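Local coordinates for protein NAD-dependent epimerase/dehydratase (Methylobacillus flagellatus KT, PDB 3GPI) that is of unproven function but probably binds NAD, as other members of the NAD-dependent epimerase/dehydratase family do, at residues S84-L89 / E141-A146; H221-W226 / S268-L273. All blocks are in the same frame, centred on the assembly; numbering follows the deposited sequence.

In the fold
Interactions 1 and 2 lie on opposite sides of the chain's centre, their own centres 35 Å apart and their nearest atoms about 21 Å apart, so neither touches the other. Along the chain they follow in series. Interaction 1 belongs to the Rossmann-type region, which probably binds NAD as in relatives; there helices 86-95 and 132-143 pack beside strand 103-109 of the large mixed sheet. Interaction 2 falls in the C-terminal part, joining helices 220-230 and 266-277, and borders a 1,2-ethanediol, probably left from crystallisation, held by Y270 and R184. No catalytic residue is assigned. In both, apolar contacts dominate and no hydrogen bond joins the segments.

Interaction 1 of 2, residues S84-L89 / E141-A146; sequences SYVEGL and EALLAA
Two helices of the Rossmann-type region, 86-95 and 132-143, meet here through aliphatic side chains, with L143 reaching from near the C-terminal end of its helix toward the first turn of the other. A single methyl does most of the work: L143 CD2 lies 3.9 Å from V86 CG2 and 4.0 Å from L89 CG, bridging two side chains one helical turn apart. L143 crosses V86 at about a right angle but slides past L89 in the opposite direction. The CG of L89 stands anti to the backbone N (chi1 175°), which carries its branch out between the helices, where CD2 comes within 4.1 Å of L144 CG. Whereas L143 points at helix 86-95, L144 leaves to one side and only its end comes back to L89, meeting it nearly perpendicularly.

Beneath the seam, L89 and L144 both rest on F106 of strand 103-109, while L143 also touches R90 and L93, farther along helix 86-95. Before that helix, S84 OG accepts a weak, 3.5 Å capping bond from E87 N. E141, turned away from helix 86-95, forms a salt bridge with R153 and a hydrogen bond with S108. Helices packed together over the parallel strands of the central sheet, here 103-109 with its parallel neighbours 66-69 and 149-158, are characteristic of the Rossmann fold.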
ATOM      1  N   SER A  84       7.831 -15.877   7.469  1.00 37.16           N
ATOM      2  CA  SER A  84       8.687 -15.012   6.643  1.00 37.11           C
ATOM      3  C   SER A  84       7.941 -14.468   5.416  1.00 36.61           C
ATOM      4  O   SER A  84       7.024 -15.119   4.930  1.00 35.57           O
ATOM      5  CB  SER A  84       9.940 -15.793   6.227  1.00 37.80           C
ATOM      6  OG  SER A  84      10.496 -15.324   5.005  1.00 40.02           O
ATOM      7  N   TYR A  85       8.334 -13.280   4.939  1.00 35.14           N
ATOM      8  CA  TYR A  85       7.712 -12.650   3.749  1.00 34.89           C
ATOM      9  C   TYR A  85       8.532 -12.875   2.499  1.00 34.65           C
ATOM     10  O   TYR A  85       7.996 -12.896   1.383  1.00 35.31           O
ATOM     11  CB  TYR A  85       7.555 -11.122   3.903  1.00 34.82           C
ATOM     12  CG  TYR A  85       6.833 -10.599   5.131  1.00 33.24           C
ATOM     13  CD1 TYR A  85       6.982  -9.261   5.512  1.00 30.67           C
ATOM     14  CD2 TYR A  85       6.003 -11.420   5.901  1.00 32.24           C
ATOM     15  CE1 TYR A  85       6.336  -8.752   6.622  1.00 31.45           C
ATOM     16  CE2 TYR A  85       5.352 -10.919   7.028  1.00 31.99           C
ATOM     17  CZ  TYR A  85       5.521  -9.581   7.374  1.00 31.35           C
ATOM     18  OH  TYR A  85       4.886  -9.079   8.474  1.00 27.84           O
ATOM     19  N   VAL A  86       9.849 -12.981   2.679  1.00 35.31           N
ATOM     20  CA  VAL A  86      10.788 -13.089   1.567  1.00 35.75           C
ATOM     21  C   VAL A  86      10.561 -14.417   0.824  1.00 35.75           C
ATOM     22  O   VAL A  86      10.764 -14.487  -0.386  1.00 35.41           O
ATOM     23  CB  VAL A  86      12.250 -12.949   2.044  1.00 35.78           C
ATOM     24  CG1 VAL A  86      12.652 -14.140   2.917  1.00 36.12           C
ATOM     25  CG2 VAL A  86      13.218 -12.759   0.858  1.00 35.89           C
ATOM     26  N   GLU A  87      10.124 -15.437   1.565  1.00 35.50           N
ATOM     27  CA  GLU A  87       9.814 -16.773   1.014  1.00 35.59           C
ATOM     28  C   GLU A  87       8.873 -16.676  -0.181  1.00 33.79           C
ATOM     29  O   GLU A  87       9.175 -17.200  -1.268  1.00 33.58           O
ATOM     30  CB  GLU A  87       9.157 -17.655   2.092  1.00 36.70           C
ATOM     31  CG  GLU A  87       9.659 -19.093   2.151  1.00 40.30           C
ATOM     32  CD  GLU A  87      10.936 -19.232   2.967  1.00 44.95           C
ATOM     33  OE1 GLU A  87      11.683 -18.235   3.096  1.00 46.84           O
ATOM     34  OE2 GLU A  87      11.194 -20.343   3.483  1.00 48.50           O
ATOM     35  N   GLY A  88       7.726 -16.043   0.051  1.00 31.85           N
ATOM     36  CA  GLY A  88       6.664 -15.904  -0.945  1.00 29.15           C
ATOM     37  C   GLY A  88       7.134 -15.181  -2.203  1.00 27.22           C
ATOM     38  O   GLY A  88       6.766 -15.557  -3.335  1.00 26.56           O
ATOM     39  N   LEU A  89       7.910 -14.119  -2.002  1.00 25.40           N
ATOM     40  CA  LEU A  89       8.494 -13.358  -3.107  1.00 23.83           C
ATOM     41  C   LEU A  89       9.558 -14.170  -3.855  1.00 24.51           C
ATOM     42  O   LEU A  89       9.631 -14.156  -5.084  1.00 22.91           O
ATOM     43  CB  LEU A  89       9.090 -12.050  -2.575  1.00 24.65           C
ATOM     44  CG  LEU A  89       9.853 -11.169  -3.580  1.00 21.31           C
ATOM     45  CD1 LEU A  89       8.933 -10.686  -4.742  1.00 22.91           C
ATOM     46  CD2 LEU A  89      10.495  -9.987  -2.878  1.00 23.43           C
ATOM     47  N   GLU A 141      12.328  -7.049   0.824  1.00 22.65           N
ATOM     48  CA  GLU A 141      12.815  -5.973  -0.036  1.00 22.56           C
ATOM     49  C   GLU A 141      14.184  -6.278  -0.609  1.00 24.93           C
ATOM     50  O   GLU A 141      14.441  -6.014  -1.787  1.00 24.26           O
ATOM     51  CB  GLU A 141      12.916  -4.650   0.728  1.00 23.31           C
ATOM     52  CG  GLU A 141      11.612  -3.854   0.857  1.00 20.61           C
ATOM     53  CD  GLU A 141      11.825  -2.486   1.464  1.00 18.89           C
ATOM     54  OE1 GLU A 141      12.933  -1.935   1.426  1.00 20.68           O
ATOM     55  OE2 GLU A 141      10.861  -1.906   1.983  1.00 17.85           O
ATOM     56  N   ALA A 142      15.046  -6.842   0.237  1.00 26.28           N
ATOM     57  CA  ALA A 142      16.487  -6.928  -0.033  1.00 27.89           C
ATOM     58  C   ALA A 142      16.759  -7.677  -1.317  1.00 29.10           C
ATOM     59  O   ALA A 142      17.673  -7.309  -2.081  1.00 30.15           O
ATOM     60  CB  ALA A 142      17.193  -7.613   1.129  1.00 27.69           C
ATOM     61  N   LEU A 143      15.963  -8.722  -1.516  1.00 29.20           N
ATOM     62  CA  LEU A 143      16.015  -9.619  -2.659  1.00 29.67           C
ATOM     63  C   LEU A 143      15.965  -8.848  -3.966  1.00 29.72           C
ATOM     64  O   LEU A 143      16.771  -9.052  -4.870  1.00 30.27           O
ATOM     65  CB  LEU A 143      14.831 -10.573  -2.575  1.00 29.33           C
ATOM     66  CG  LEU A 143      14.810 -11.876  -3.379  1.00 30.38           C
ATOM     67  CD1 LEU A 143      16.059 -12.760  -3.089  1.00 33.62           C
ATOM     68  CD2 LEU A 143      13.553 -12.630  -3.055  1.00 30.81           C
ATOM     69  N   LEU A 144      15.032  -7.919  -4.059  1.00 28.57           N
ATOM     70  CA  LEU A 144      14.883  -7.153  -5.288  1.00 28.47           C
ATOM     71  C   LEU A 144      16.113  -6.377  -5.773  1.00 29.05           C
ATOM     72  O   LEU A 144      16.065  -5.793  -6.859  1.00 28.78           O
ATOM     73  CB  LEU A 144      13.697  -6.206  -5.148  1.00 27.21           C
ATOM     74  CG  LEU A 144      12.386  -6.943  -4.910  1.00 26.74           C
ATOM     75  CD1 LEU A 144      11.260  -5.955  -4.614  1.00 25.58           C
ATOM     76  CD2 LEU A 144      12.043  -7.819  -6.091  1.00 27.22           C
ATOM     77  N   ALA A 145      17.217  -6.366  -5.005  1.00 29.22           N
ATOM     78  CA  ALA A 145      18.415  -5.608  -5.417  1.00 29.51           C
ATOM     79  C   ALA A 145      18.937  -5.997  -6.816  1.00 28.61           C
ATOM     80  O   ALA A 145      19.465  -5.138  -7.534  1.00 29.63           O
ATOM     81  CB  ALA A 145      19.544  -5.738  -4.372  1.00 30.13           C
ATOM     82  N   ALA A 146      18.760  -7.267  -7.175  1.00 27.62           N
ATOM     83  CA  ALA A 146      19.220  -7.815  -8.467  1.00 26.83           C
ATOM     84  C   ALA A 146      18.224  -7.674  -9.600  1.00 25.82           C
ATOM     85  O   ALA A 146      18.528  -8.017 -10.746  1.00 25.43           O
ATOM     86  CB  ALA A 146      19.588  -9.268  -8.321  1.00 27.10           C
TER

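Interaction 2 of 2, residues H221-W226 / S268-L273; sequences HDLLRW and SGYGAL. With EDO (1,2-ethanediol), chain B.
Y270 meets two side chains of helix 220-230, L223 and W226, at different parts of its own length. Its CB sits 3.8 Å from W226 CZ3, approaching the indole obliquely, while farther out the ring carbon CE2 lies 4.1 Å from L223 CD1. The far end of the indole continues to the opposing backbone: W226 CH2 is 4.1 Å from G271 N, which lies at the ring edge near its plane. A chi1 of -174° points the indole straight away from its own backbone N, and W226 reaches across to the other helix. The axes of segments 221-226 and 268-273 approach to 12.3 Å and run 32° apart in direction, so large side chains span the separation.

Y270 OH shares a 2.7 Å hydrogen bond with O1 of the ethanediol, which lies in the plane of the phenol ring; either oxygen could donate. L223 CD2 lies alongside the diol, 3.7 Å from its O2 and 3.9 Å from its O1, and R184 binds it as well. Further out, Y158 stacks on the Y270 ring, and W226 makes a cation-pi contact with R230. Such roughly parallel helices belong to the smaller C-terminal lobe of SDR-type epimerases/dehydratases, which in relatives contributes to the substrate site and may do so here.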
ATOM      1  N   HIS A 221      -4.929  12.308  17.425  1.00 12.56           N
ATOM      2  CA  HIS A 221      -6.043  13.003  18.056  1.00 11.79           C
ATOM      3  C   HIS A 221      -6.641  14.084  17.198  1.00 12.76           C
ATOM      4  O   HIS A 221      -7.827  14.336  17.285  1.00 13.74           O
ATOM      5  CB  HIS A 221      -5.646  13.565  19.451  1.00 12.95           C
ATOM      6  CG  HIS A 221      -5.679  12.528  20.531  1.00 13.39           C
ATOM      7  ND1 HIS A 221      -6.688  12.486  21.469  1.00 16.05           N
ATOM      8  CD2 HIS A 221      -4.853  11.482  20.802  1.00 14.57           C
ATOM      9  CE1 HIS A 221      -6.476  11.458  22.274  1.00 15.56           C
ATOM     10  NE2 HIS A 221      -5.374  10.836  21.898  1.00 15.33           N
ATOM     11  N   ASP A 222      -5.832  14.722  16.359  1.00 12.50           N
ATOM     12  CA  ASP A 222      -6.416  15.698  15.460  1.00 12.83           C
ATOM     13  C   ASP A 222      -7.307  15.024  14.422  1.00 13.29           C
ATOM     14  O   ASP A 222      -8.362  15.548  14.067  1.00 12.63           O
ATOM     15  CB  ASP A 222      -5.335  16.507  14.741  1.00 12.80           C
ATOM     16  CG  ASP A 222      -4.628  17.508  15.648  1.00 15.38           C
ATOM     17  OD1 ASP A 222      -5.064  17.723  16.799  1.00 17.26           O
ATOM     18  OD2 ASP A 222      -3.626  18.050  15.164  1.00 17.27           O
ATOM     19  N   LEU A 223      -6.905  13.862  13.932  1.00 11.97           N
ATOM     20  CA  LEU A 223      -7.719  13.140  12.966  1.00 12.94           C
ATOM     21  C   LEU A 223      -9.006  12.650  13.628  1.00 12.28           C
ATOM     22  O   LEU A 223     -10.080  12.819  13.065  1.00 13.46           O
ATOM     23  CB  LEU A 223      -6.913  11.955  12.411  1.00 12.90           C
ATOM     24  CG  LEU A 223      -7.698  11.080  11.447  1.00 12.38           C
ATOM     25  CD1 LEU A 223      -8.222  11.859  10.213  1.00 14.49           C
ATOM     26  CD2 LEU A 223      -6.864   9.916  10.968  1.00 14.96           C
ATOM     27  N   LEU A 224      -8.884  12.086  14.824  1.00 13.11           N
ATOM     28  CA  LEU A 224     -10.058  11.566  15.540  1.00 12.54           C
ATOM     29  C   LEU A 224     -11.038  12.684  15.860  1.00 13.02           C
ATOM     30  O   LEU A 224     -12.220  12.487  15.658  1.00 12.89           O
ATOM     31  CB  LEU A 224      -9.625  10.805  16.783  1.00 14.14           C
ATOM     32  CG  LEU A 224      -8.940   9.483  16.538  1.00 13.14           C
ATOM     33  CD1 LEU A 224      -8.219   9.052  17.829  1.00 15.96           C
ATOM     34  CD2 LEU A 224      -9.944   8.419  16.040  1.00 15.42           C
ATOM     35  N   ARG A 225     -10.545  13.851  16.288  1.00 13.09           N
ATOM     36  CA  ARG A 225     -11.464  14.956  16.569  1.00 12.47           C
ATOM     37  C   ARG A 225     -12.123  15.469  15.304  1.00 13.05           C
ATOM     38  O   ARG A 225     -13.292  15.801  15.341  1.00 13.98           O
ATOM     39  CB  ARG A 225     -10.735  16.081  17.283  1.00 12.97           C
ATOM     40  CG  ARG A 225     -10.439  15.769  18.736  1.00 14.42           C
ATOM     41  CD  ARG A 225      -9.702  16.913  19.336  1.00 16.40           C
ATOM     42  NE  ARG A 225      -9.558  16.738  20.766  1.00 20.34           N
ATOM     43  CZ  ARG A 225      -9.466  17.767  21.603  1.00 22.32           C
ATOM     44  NH1 ARG A 225      -9.563  19.019  21.147  1.00 22.94           N
ATOM     45  NH2 ARG A 225      -9.305  17.518  22.896  1.00 23.41           N
ATOM     46  N   TRP A 226     -11.377  15.538  14.190  1.00 13.26           N
ATOM     47  CA  TRP A 226     -11.954  16.033  12.925  1.00 13.68           C
ATOM     48  C   TRP A 226     -13.068  15.056  12.505  1.00 14.71           C
ATOM     49  O   TRP A 226     -14.183  15.463  12.084  1.00 14.44           O
ATOM     50  CB  TRP A 226     -10.804  16.086  11.876  1.00 14.16           C
ATOM     51  CG  TRP A 226     -11.225  16.723  10.545  1.00 14.87           C
ATOM     52  CD1 TRP A 226     -11.071  18.038  10.193  1.00 19.78           C
ATOM     53  CD2 TRP A 226     -11.819  16.074   9.426  1.00 15.08           C
ATOM     54  NE1 TRP A 226     -11.543  18.243   8.929  1.00 18.39           N
ATOM     55  CE2 TRP A 226     -12.005  17.056   8.428  1.00 17.10           C
ATOM     56  CE3 TRP A 226     -12.189  14.756   9.151  1.00 16.05           C
ATOM     57  CZ2 TRP A 226     -12.569  16.761   7.175  1.00 19.15           C
ATOM     58  CZ3 TRP A 226     -12.742  14.451   7.901  1.00 17.18           C
ATOM     59  CH2 TRP A 226     -12.944  15.468   6.933  1.00 17.64           C
ATOM     60  N   SER A 268     -10.036  15.423   2.120  1.00 16.35           N
ATOM     61  CA  SER A 268     -10.597  14.916   0.869  0.50 16.93           C
ATOM     62  C   SER A 268     -11.030  13.453   0.966  1.00 16.85           C
ATOM     63  O   SER A 268     -12.150  13.062   0.593  1.00 17.26           O
ATOM     64  CB  SER A 268      -9.547  15.074  -0.237  0.50 16.89           C
ATOM     65  OG  SER A 268      -9.283  16.449  -0.409  0.50 21.70           O
ATOM     66  N   GLY A 269     -10.119  12.599   1.438  1.00 14.94           N
ATOM     67  CA  GLY A 269     -10.374  11.191   1.490  1.00 15.13           C
ATOM     68  C   GLY A 269     -11.470  10.816   2.470  1.00 15.58           C
ATOM     69  O   GLY A 269     -12.403  10.078   2.115  1.00 16.38           O
ATOM     70  N   TYR A 270     -11.348  11.276   3.709  1.00 15.24           N
ATOM     71  CA  TYR A 270     -12.400  10.967   4.660  1.00 15.93           C
ATOM     72  C   TYR A 270     -13.686  11.713   4.346  1.00 17.23           C
ATOM     73  O   TYR A 270     -14.756  11.162   4.572  1.00 18.10           O
ATOM     74  CB  TYR A 270     -11.936  11.173   6.098  1.00 15.71           C
ATOM     75  CG  TYR A 270     -11.081  10.045   6.598  1.00 14.25           C
ATOM     76  CD1 TYR A 270     -11.626   8.795   6.843  1.00 14.57           C
ATOM     77  CD2 TYR A 270      -9.719  10.213   6.809  1.00 13.92           C
ATOM     78  CE1 TYR A 270     -10.864   7.720   7.292  1.00 15.55           C
ATOM     79  CE2 TYR A 270      -8.924   9.143   7.280  1.00 13.49           C
ATOM     80  CZ  TYR A 270      -9.499   7.911   7.515  1.00 13.15           C
ATOM     81  OH  TYR A 270      -8.737   6.871   7.942  1.00 14.28           O
ATOM     82  N   GLY A 271     -13.579  12.918   3.797  1.00 17.03           N
ATOM     83  CA  GLY A 271     -14.807  13.578   3.250  1.00 18.38           C
ATOM     84  C   GLY A 271     -15.572  12.644   2.288  1.00 20.60           C
ATOM     85  O   GLY A 271     -16.802  12.436   2.423  1.00 20.39           O
ATOM     86  N   ALA A 272     -14.864  12.021   1.343  1.00 19.37           N
ATOM     87  CA  ALA A 272     -15.515  11.134   0.368  1.00 21.05           C
ATOM     88  C   ALA A 272     -16.101   9.876   1.028  1.00 21.82           C
ATOM     89  O   ALA A 272     -17.137   9.354   0.616  1.00 23.67           O
ATOM     90  CB  ALA A 272     -14.526  10.753  -0.726  1.00 20.30           C
ATOM     91  N   LEU A 273     -15.479   9.398   2.094  1.00 21.08           N
ATOM     92  CA  LEU A 273     -15.873   8.109   2.614  1.00 22.44           C
ATOM     93  C   LEU A 273     -17.072   8.281   3.486  1.00 22.79           C
ATOM     94  O   LEU A 273     -17.979   7.429   3.483  1.00 23.03           O
ATOM     95  CB  LEU A 273     -14.736   7.481   3.403  1.00 20.85           C
ATOM     96  CG  LEU A 273     -13.571   6.976   2.580  1.00 21.81           C
ATOM     97  CD1 LEU A 273     -12.421   6.640   3.514  1.00 23.52           C
ATOM     98  CD2 LEU A 273     -13.999   5.744   1.784  1.00 25.88           C
TER
HETATM   99  C1  EDO B 285      -5.451   6.311   8.885  1.00 25.61           C
HETATM  100  O1  EDO B 285      -6.128   7.317   8.210  1.00 15.92           O
HETATM  101  C2  EDO B 285      -4.327   7.081   9.489  1.00 26.08           C
HETATM  102  O2  EDO B 285      -4.552   7.019  10.870  1.00 23.92           O